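Local coordinates for flagellar biosynthetic protein FliP (Thermotoga maritima MSB8, PDB 5H72) that probably takes part in flagellum-specific protein export as a membrane component of the type III export gate, seen here as its periplasmic domain, at residues A[39-51]-A[67-79]. Residues are numbered along the deposited sequence; the frame is centred on the assembly and turned at random.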
ATOM      1  N   ASN A  39       7.048   2.348  18.823  1.00 34.80           N
ATOM      2  CA  ASN A  39       6.700   1.145  19.564  1.00 38.05           C
ATOM      3  C   ASN A  39       7.680  -0.003  19.313  1.00 40.34           C
ATOM      4  O   ASN A  39       7.813  -0.896  20.145  1.00 42.35           O
ATOM      5  CB  ASN A  39       5.260   0.725  19.244  1.00 40.83           C
ATOM      6  CG  ASN A  39       4.224   1.650  19.907  1.00 51.56           C
ATOM      7  OD1 ASN A  39       4.536   2.366  20.865  1.00 52.45           O
ATOM      8  ND2 ASN A  39       2.992   1.626  19.406  1.00 50.39           N
ATOM      9  N   HIS A  40       8.394   0.039  18.194  1.00 38.81           N
ATOM     10  CA  HIS A  40       9.419  -0.967  17.916  1.00 39.55           C
ATOM     11  C   HIS A  40      10.841  -0.390  18.032  1.00 40.45           C
ATOM     12  O   HIS A  40      11.812  -1.028  17.641  1.00 37.97           O
ATOM     13  CB  HIS A  40       9.200  -1.579  16.534  1.00 35.63           C
ATOM     14  CG  HIS A  40       7.884  -2.285  16.390  1.00 36.21           C
ATOM     15  ND1 HIS A  40       7.614  -3.488  17.006  1.00 33.98           N
ATOM     16  CD2 HIS A  40       6.765  -1.953  15.708  1.00 33.69           C
ATOM     17  CE1 HIS A  40       6.386  -3.872  16.706  1.00 31.74           C
ATOM     18  NE2 HIS A  40       5.846  -2.953  15.920  1.00 38.32           N
ATOM     19  N   HIS A  41      10.948   0.818  18.578  1.00 41.31           N
ATOM     20  CA  HIS A  41      12.240   1.427  18.904  1.00 42.13           C
ATOM     21  C   HIS A  41      13.140   1.512  17.696  1.00 44.55           C
ATOM     22  O   HIS A  41      14.317   1.155  17.753  1.00 45.36           O
ATOM     23  CB  HIS A  41      12.931   0.642  20.026  1.00 43.93           C
ATOM     24  CG  HIS A  41      12.026   0.333  21.183  1.00 45.15           C
ATOM     25  ND1 HIS A  41      11.350  -0.862  21.297  1.00 49.93           N
ATOM     26  CD2 HIS A  41      11.654   1.081  22.246  1.00 48.77           C
ATOM     27  CE1 HIS A  41      10.612  -0.847  22.395  1.00 50.85           C
ATOM     28  NE2 HIS A  41      10.780   0.324  22.992  1.00 53.79           N
ATOM     29  N   ASN A  42      12.565   1.983  16.596  1.00 41.01           N
ATOM     30  CA  ASN A  42      13.263   2.066  15.331  1.00 33.76           C
ATOM     31  C   ASN A  42      13.488   3.505  14.906  1.00 35.43           C
ATOM     32  O   ASN A  42      13.826   3.762  13.751  1.00 34.69           O
ATOM     33  CB  ASN A  42      12.475   1.325  14.241  1.00 38.82           C
ATOM     34  CG  ASN A  42      12.699  -0.167  14.271  1.00 37.28           C
ATOM     35  OD1 ASN A  42      11.781  -0.956  14.048  1.00 37.44           O
ATOM     36  ND2 ASN A  42      13.928  -0.565  14.557  1.00 41.40           N
ATOM     37  N   GLU A  43      13.297   4.447  15.825  1.00 36.70           N
ATOM     38  CA  GLU A  43      13.405   5.869  15.475  1.00 40.39           C
ATOM     39  C   GLU A  43      14.726   6.211  14.797  1.00 39.93           C
ATOM     40  O   GLU A  43      14.780   7.106  13.965  1.00 43.54           O
ATOM     41  CB  GLU A  43      13.239   6.759  16.703  1.00 40.92           C
ATOM     42  CG  GLU A  43      12.004   6.481  17.533  1.00 40.81           C
ATOM     43  CD  GLU A  43      12.265   5.463  18.633  1.00 49.76           C
ATOM     44  OE1 GLU A  43      13.241   4.683  18.518  1.00 46.73           O
ATOM     45  OE2 GLU A  43      11.496   5.449  19.624  1.00 52.62           O
ATOM     46  N   ASP A  44      15.787   5.489  15.142  1.00 43.26           N
ATOM     47  CA  ASP A  44      17.102   5.746  14.563  1.00 43.28           C
ATOM     48  C   ASP A  44      17.075   5.724  13.043  1.00 43.86           C
ATOM     49  O   ASP A  44      17.805   6.488  12.403  1.00 47.17           O
ATOM     50  CB  ASP A  44      18.133   4.738  15.082  1.00 50.47           C
ATOM     51  CG  ASP A  44      18.739   5.159  16.417  1.00 61.05           C
ATOM     52  OD1 ASP A  44      18.741   6.375  16.717  1.00 61.02           O
ATOM     53  OD2 ASP A  44      19.216   4.276  17.163  1.00 66.33           O
ATOM     54  N   ASN A  45      16.238   4.865  12.464  1.00 41.18           N
ATOM     55  CA  ASN A  45      16.084   4.831  11.008  1.00 43.32           C
ATOM     56  C   ASN A  45      15.773   6.207  10.453  1.00 40.85           C
ATOM     57  O   ASN A  45      16.336   6.613   9.440  1.00 44.02           O
ATOM     58  CB  ASN A  45      14.980   3.861  10.582  1.00 42.02           C
ATOM     59  CG  ASN A  45      15.320   2.420  10.880  1.00 43.69           C
ATOM     60  OD1 ASN A  45      16.474   2.083  11.148  1.00 52.21           O
ATOM     61  ND2 ASN A  45      14.318   1.555  10.823  1.00 42.15           N
ATOM     62  N   VAL A  46      14.884   6.926  11.126  1.00 36.13           N
ATOM     63  CA  VAL A  46      14.512   8.261  10.685  1.00 35.23           C
ATOM     64  C   VAL A  46      15.702   9.198  10.732  1.00 41.10           C
ATOM     65  O   VAL A  46      16.035   9.840   9.735  1.00 39.87           O
ATOM     66  CB  VAL A  46      13.399   8.847  11.542  1.00 36.85           C
ATOM     67  CG1 VAL A  46      13.025  10.227  11.039  1.00 31.69           C
ATOM     68  CG2 VAL A  46      12.197   7.914  11.565  1.00 34.49           C
ATOM     69  N   PHE A  47      16.342   9.267  11.896  1.00 43.51           N
ATOM     70  CA  PHE A  47      17.518  10.116  12.093  1.00 43.22           C
ATOM     71  C   PHE A  47      18.654   9.768  11.140  1.00 44.00           C
ATOM     72  O   PHE A  47      19.294  10.659  10.584  1.00 44.89           O
ATOM     73  CB  PHE A  47      18.002  10.020  13.542  1.00 42.84           C
ATOM     74  CG  PHE A  47      17.060  10.638  14.524  1.00 36.74           C
ATOM     75  CD1 PHE A  47      16.813  12.000  14.494  1.00 41.79           C
ATOM     76  CD2 PHE A  47      16.412   9.867  15.463  1.00 38.15           C
ATOM     77  CE1 PHE A  47      15.938  12.585  15.388  1.00 40.00           C
ATOM     78  CE2 PHE A  47      15.533  10.447  16.361  1.00 41.41           C
ATOM     79  CZ  PHE A  47      15.296  11.810  16.320  1.00 37.08           C
ATOM     80  N   MET A  48      18.892   8.475  10.941  1.00 40.58           N
ATOM     81  CA  MET A  48      19.937   8.043  10.024  1.00 44.11           C
ATOM     82  C   MET A  48      19.642   8.527   8.612  1.00 49.72           C
ATOM     83  O   MET A  48      20.505   9.109   7.961  1.00 55.87           O
ATOM     84  CB  MET A  48      20.089   6.521  10.042  1.00 50.26           C
ATOM     85  CG  MET A  48      20.970   5.992   8.911  1.00 63.14           C
ATOM     86  SD  MET A  48      21.039   4.188   8.761  1.00 92.74           S
ATOM     87  CE  MET A  48      19.371   3.787   8.239  1.00 62.61           C
ATOM     88  N   LEU A  49      18.417   8.298   8.147  1.00 49.17           N
ATOM     89  CA  LEU A  49      18.031   8.699   6.798  1.00 48.69           C
ATOM     90  C   LEU A  49      18.040  10.216   6.655  1.00 47.21           C
ATOM     91  O   LEU A  49      18.324  10.740   5.579  1.00 49.89           O
ATOM     92  CB  LEU A  49      16.651   8.138   6.438  1.00 44.90           C
ATOM     93  CG  LEU A  49      16.614   6.860   5.592  1.00 51.78           C
ATOM     94  CD1 LEU A  49      17.706   5.893   5.989  1.00 57.48           C
ATOM     95  CD2 LEU A  49      15.262   6.170   5.704  1.00 47.08           C
ATOM     96  N   ALA A  50      17.726  10.912   7.742  1.00 43.98           N
ATOM     97  CA  ALA A  50      17.697  12.372   7.754  1.00 48.20           C
ATOM     98  C   ALA A  50      19.098  12.942   7.610  1.00 50.67           C
ATOM     99  O   ALA A  50      19.333  13.863   6.830  1.00 51.70           O
ATOM    100  CB  ALA A  50      17.056  12.883   9.039  1.00 43.46           C
ATOM    101  N   LYS A  51      20.021  12.385   8.384  1.00 51.55           N
ATOM    102  CA  LYS A  51      21.402  12.829   8.387  1.00 53.41           C
ATOM    103  C   LYS A  51      22.015  12.707   6.996  1.00 55.94           C
ATOM    104  O   LYS A  51      22.644  13.649   6.512  1.00 62.48           O
ATOM    105  CB  LYS A  51      22.213  12.022   9.402  1.00 56.24           C
ATOM    106  CG  LYS A  51      23.489  12.705   9.857  1.00 63.49           C
ATOM    107  CD  LYS A  51      24.309  11.795  10.756  1.00 73.19           C
ATOM    108  CE  LYS A  51      24.883  10.621   9.973  1.00 73.62           C
ATOM    109  NZ  LYS A  51      25.783   9.778  10.809  1.00 82.87           N
ATOM    110  N   VAL A  67      11.572  10.940   4.059  1.00 32.27           N
ATOM    111  CA  VAL A  67      12.430  10.305   5.039  1.00 32.26           C
ATOM    112  C   VAL A  67      11.625   9.329   5.879  1.00 31.94           C
ATOM    113  O   VAL A  67      12.050   8.198   6.129  1.00 32.50           O
ATOM    114  CB  VAL A  67      13.090  11.362   5.982  1.00 39.03           C
ATOM    115  CG1 VAL A  67      13.735  10.700   7.183  1.00 33.96           C
ATOM    116  CG2 VAL A  67      14.094  12.205   5.218  1.00 40.29           C
ATOM    117  N   LEU A  68      10.458   9.781   6.325  1.00 30.83           N
ATOM    118  CA  LEU A  68       9.636   9.009   7.253  1.00 31.72           C
ATOM    119  C   LEU A  68       9.191   7.673   6.652  1.00 31.51           C
ATOM    120  O   LEU A  68       9.310   6.634   7.284  1.00 30.65           O
ATOM    121  CB  LEU A  68       8.420   9.826   7.687  1.00 30.28           C
ATOM    122  CG  LEU A  68       7.531   9.280   8.813  1.00 33.15           C
ATOM    123  CD1 LEU A  68       8.334   9.045  10.094  1.00 32.79           C
ATOM    124  CD2 LEU A  68       6.370  10.233   9.074  1.00 32.26           C
ATOM    125  N   ILE A  69       8.707   7.700   5.418  1.00 30.84           N
ATOM    126  CA  ILE A  69       8.187   6.487   4.796  1.00 30.76           C
ATOM    127  C   ILE A  69       9.268   5.418   4.579  1.00 31.85           C
ATOM    128  O   ILE A  69       9.045   4.261   4.931  1.00 32.10           O
ATOM    129  CB  ILE A  69       7.466   6.818   3.457  1.00 30.66           C
ATOM    130  CG1 ILE A  69       6.249   7.694   3.741  1.00 29.65           C
ATOM    131  CG2 ILE A  69       7.031   5.548   2.754  1.00 28.71           C
ATOM    132  CD1 ILE A  69       5.590   8.211   2.511  1.00 31.42           C
ATOM    133  N   PRO A  70      10.445   5.785   4.020  1.00 33.64           N
ATOM    134  CA  PRO A  70      11.481   4.747   3.917  1.00 34.13           C
ATOM    135  C   PRO A  70      11.944   4.203   5.275  1.00 35.04           C
ATOM    136  O   PRO A  70      12.211   3.003   5.388  1.00 37.54           O
ATOM    137  CB  PRO A  70      12.632   5.468   3.207  1.00 34.28           C
ATOM    138  CG  PRO A  70      12.009   6.589   2.497  1.00 34.84           C
ATOM    139  CD  PRO A  70      10.863   7.033   3.351  1.00 31.62           C
ATOM    140  N   ALA A  71      12.032   5.062   6.289  1.00 33.01           N
ATOM    141  CA  ALA A  71      12.425   4.610   7.626  1.00 33.61           C
ATOM    142  C   ALA A  71      11.400   3.628   8.168  1.00 30.79           C
ATOM    143  O   ALA A  71      11.751   2.621   8.784  1.00 32.48           O
ATOM    144  CB  ALA A  71      12.582   5.792   8.570  1.00 29.40           C
ATOM    145  N   PHE A  72      10.129   3.931   7.923  1.00 30.85           N
ATOM    146  CA  PHE A  72       9.018   3.091   8.371  1.00 29.17           C
ATOM    147  C   PHE A  72       9.119   1.707   7.760  1.00 31.71           C
ATOM    148  O   PHE A  72       9.063   0.703   8.475  1.00 30.91           O
ATOM    149  CB  PHE A  72       7.681   3.756   8.010  1.00 29.02           C
ATOM    150  CG  PHE A  72       6.492   2.832   8.051  1.00 29.39           C
ATOM    151  CD1 PHE A  72       5.963   2.409   9.260  1.00 27.98           C
ATOM    152  CD2 PHE A  72       5.874   2.419   6.871  1.00 27.49           C
ATOM    153  CE1 PHE A  72       4.863   1.571   9.295  1.00 29.18           C
ATOM    154  CE2 PHE A  72       4.774   1.584   6.896  1.00 27.53           C
ATOM    155  CZ  PHE A  72       4.264   1.159   8.107  1.00 30.04           C
ATOM    156  N   VAL A  73       9.290   1.664   6.437  1.00 29.07           N
ATOM    157  CA  VAL A  73       9.414   0.404   5.705  1.00 30.28           C
ATOM    158  C   VAL A  73      10.615  -0.404   6.175  1.00 29.88           C
ATOM    159  O   VAL A  73      10.505  -1.609   6.406  1.00 32.37           O
ATOM    160  CB  VAL A  73       9.530   0.644   4.180  1.00 29.35           C
ATOM    161  CG1 VAL A  73       9.803  -0.665   3.443  1.00 27.03           C
ATOM    162  CG2 VAL A  73       8.266   1.294   3.664  1.00 26.73           C
ATOM    163  N   LEU A  74      11.760   0.255   6.309  1.00 30.65           N
ATOM    164  CA  LEU A  74      12.940  -0.397   6.873  1.00 34.12           C
ATOM    165  C   LEU A  74      12.607  -0.986   8.225  1.00 36.53           C
ATOM    166  O   LEU A  74      12.913  -2.150   8.489  1.00 39.11           O
ATOM    167  CB  LEU A  74      14.105   0.582   7.009  1.00 36.98           C
ATOM    168  CG  LEU A  74      14.915   0.879   5.749  1.00 48.40           C
ATOM    169  CD1 LEU A  74      16.159   1.665   6.126  1.00 52.93           C
ATOM    170  CD2 LEU A  74      15.283  -0.411   5.021  1.00 47.44           C
ATOM    171  N   GLY A  75      11.963  -0.180   9.070  1.00 33.54           N
ATOM    172  CA  GLY A  75      11.520  -0.624  10.380  1.00 31.30           C
ATOM    173  C   GLY A  75      10.643  -1.866  10.345  1.00 33.16           C
ATOM    174  O   GLY A  75      10.831  -2.781  11.145  1.00 32.45           O
ATOM    175  N   GLU A  76       9.686  -1.915   9.424  1.00 30.82           N
ATOM    176  CA  GLU A  76       8.773  -3.063   9.360  1.00 32.92           C
ATOM    177  C   GLU A  76       9.495  -4.331   8.925  1.00 32.96           C
ATOM    178  O   GLU A  76       9.209  -5.407   9.418  1.00 31.02           O
ATOM    179  CB  GLU A  76       7.608  -2.795   8.404  1.00 31.43           C
ATOM    180  CG  GLU A  76       6.637  -1.713   8.870  1.00 33.04           C
ATOM    181  CD  GLU A  76       6.012  -2.037  10.207  1.00 35.15           C
ATOM    182  OE1 GLU A  76       5.633  -3.208  10.405  1.00 35.26           O
ATOM    183  OE2 GLU A  76       5.908  -1.130  11.058  1.00 36.07           O
ATOM    184  N   LEU A  77      10.436  -4.200   7.996  1.00 34.99           N
ATOM    185  CA  LEU A  77      11.177  -5.365   7.527  1.00 35.92           C
ATOM    186  C   LEU A  77      12.069  -5.903   8.640  1.00 36.47           C
ATOM    187  O   LEU A  77      12.117  -7.110   8.862  1.00 41.49           O
ATOM    188  CB  LEU A  77      11.986  -5.021   6.273  1.00 36.40           C
ATOM    189  CG  LEU A  77      11.115  -4.750   5.038  1.00 38.72           C
ATOM    190  CD1 LEU A  77      11.893  -4.025   3.950  1.00 36.63           C
ATOM    191  CD2 LEU A  77      10.508  -6.045   4.492  1.00 34.21           C
ATOM    192  N   GLU A  78      12.743  -5.011   9.363  1.00 33.95           N
ATOM    193  CA  GLU A  78      13.565  -5.414  10.510  1.00 35.83           C
ATOM    194  C   GLU A  78      12.762  -6.211  11.527  1.00 36.42           C
ATOM    195  O   GLU A  78      13.220  -7.236  12.013  1.00 42.84           O
ATOM    196  CB  GLU A  78      14.198  -4.191  11.187  1.00 38.75           C
ATOM    197  CG  GLU A  78      15.324  -3.548  10.365  1.00 44.89           C
ATOM    198  CD  GLU A  78      15.441  -2.042  10.586  1.00 48.10           C
ATOM    199  OE1 GLU A  78      14.731  -1.505  11.468  1.00 47.34           O
ATOM    200  OE2 GLU A  78      16.241  -1.391   9.875  1.00 49.64           O
ATOM    201  N   VAL A  79      11.561  -5.748  11.850  1.00 35.47           N
ATOM    202  CA  VAL A  79      10.711  -6.484  12.774  1.00 33.99           C
ATOM    203  C   VAL A  79      10.202  -7.770  12.124  1.00 34.01           C
ATOM    204  O   VAL A  79      10.139  -8.807  12.780  1.00 37.06           O
ATOM    205  CB  VAL A  79       9.514  -5.626  13.261  1.00 34.63           C
ATOM    206  CG1 VAL A  79       8.606  -6.429  14.210  1.00 27.65           C
ATOM    207  CG2 VAL A  79      10.017  -4.352  13.937  1.00 31.28           C
TER
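Val79 lays its CG2 methyl over one face of the His40 imidazole, 4.2 Å from the ring centroid, in a CH-pi contact. The amide planes of Asn42 and Asn45 are each turned 60° from the Glu78 carboxylate. Asn42 slides past Glu78, its ND2 near OE1 but badly angled for a bond. Asn45 ND2 gives a nearly straight hydrogen bond of 3.2 Å to Glu78 OE1. OE1 lies in the plane of the Asn45 amide. The N-H reaches it on the syn side of the carboxylate, somewhat tilted from that plane. The Asn45 CG lies beside its own backbone N (chi1 -67°), which sends the amide into a hole formed by Ala71, Leu74, Gly75 and Glu78. There Asn45 ND2 also makes a weak bond of 3.4 Å to Ala71 O. A leucine in place of Asn45 would probably leave Glu78 OE1 and Ala71 O without this donor. Toward Leu49 and Val67 the contact becomes apolar. Val46 CG2 meets Ala71 CB at 3.7 Å. The Val46 and Val67 side chains cross at about a right angle, touching through their CG1 methyls. Leu49 CD2 rests on Pro70 CB, also at 3.7 Å. The contact joins the last two helices of the FliP periplasmic domain, 43-52 and 65-80, whose segments run obliquely in largely opposing directions at 136°. Helix 17-39 adds Leu37 against Val46; its copies in two neighbouring subunits bring Phe22 onto Pro70 and Leu74, and Arg28 onto His40 and Val79.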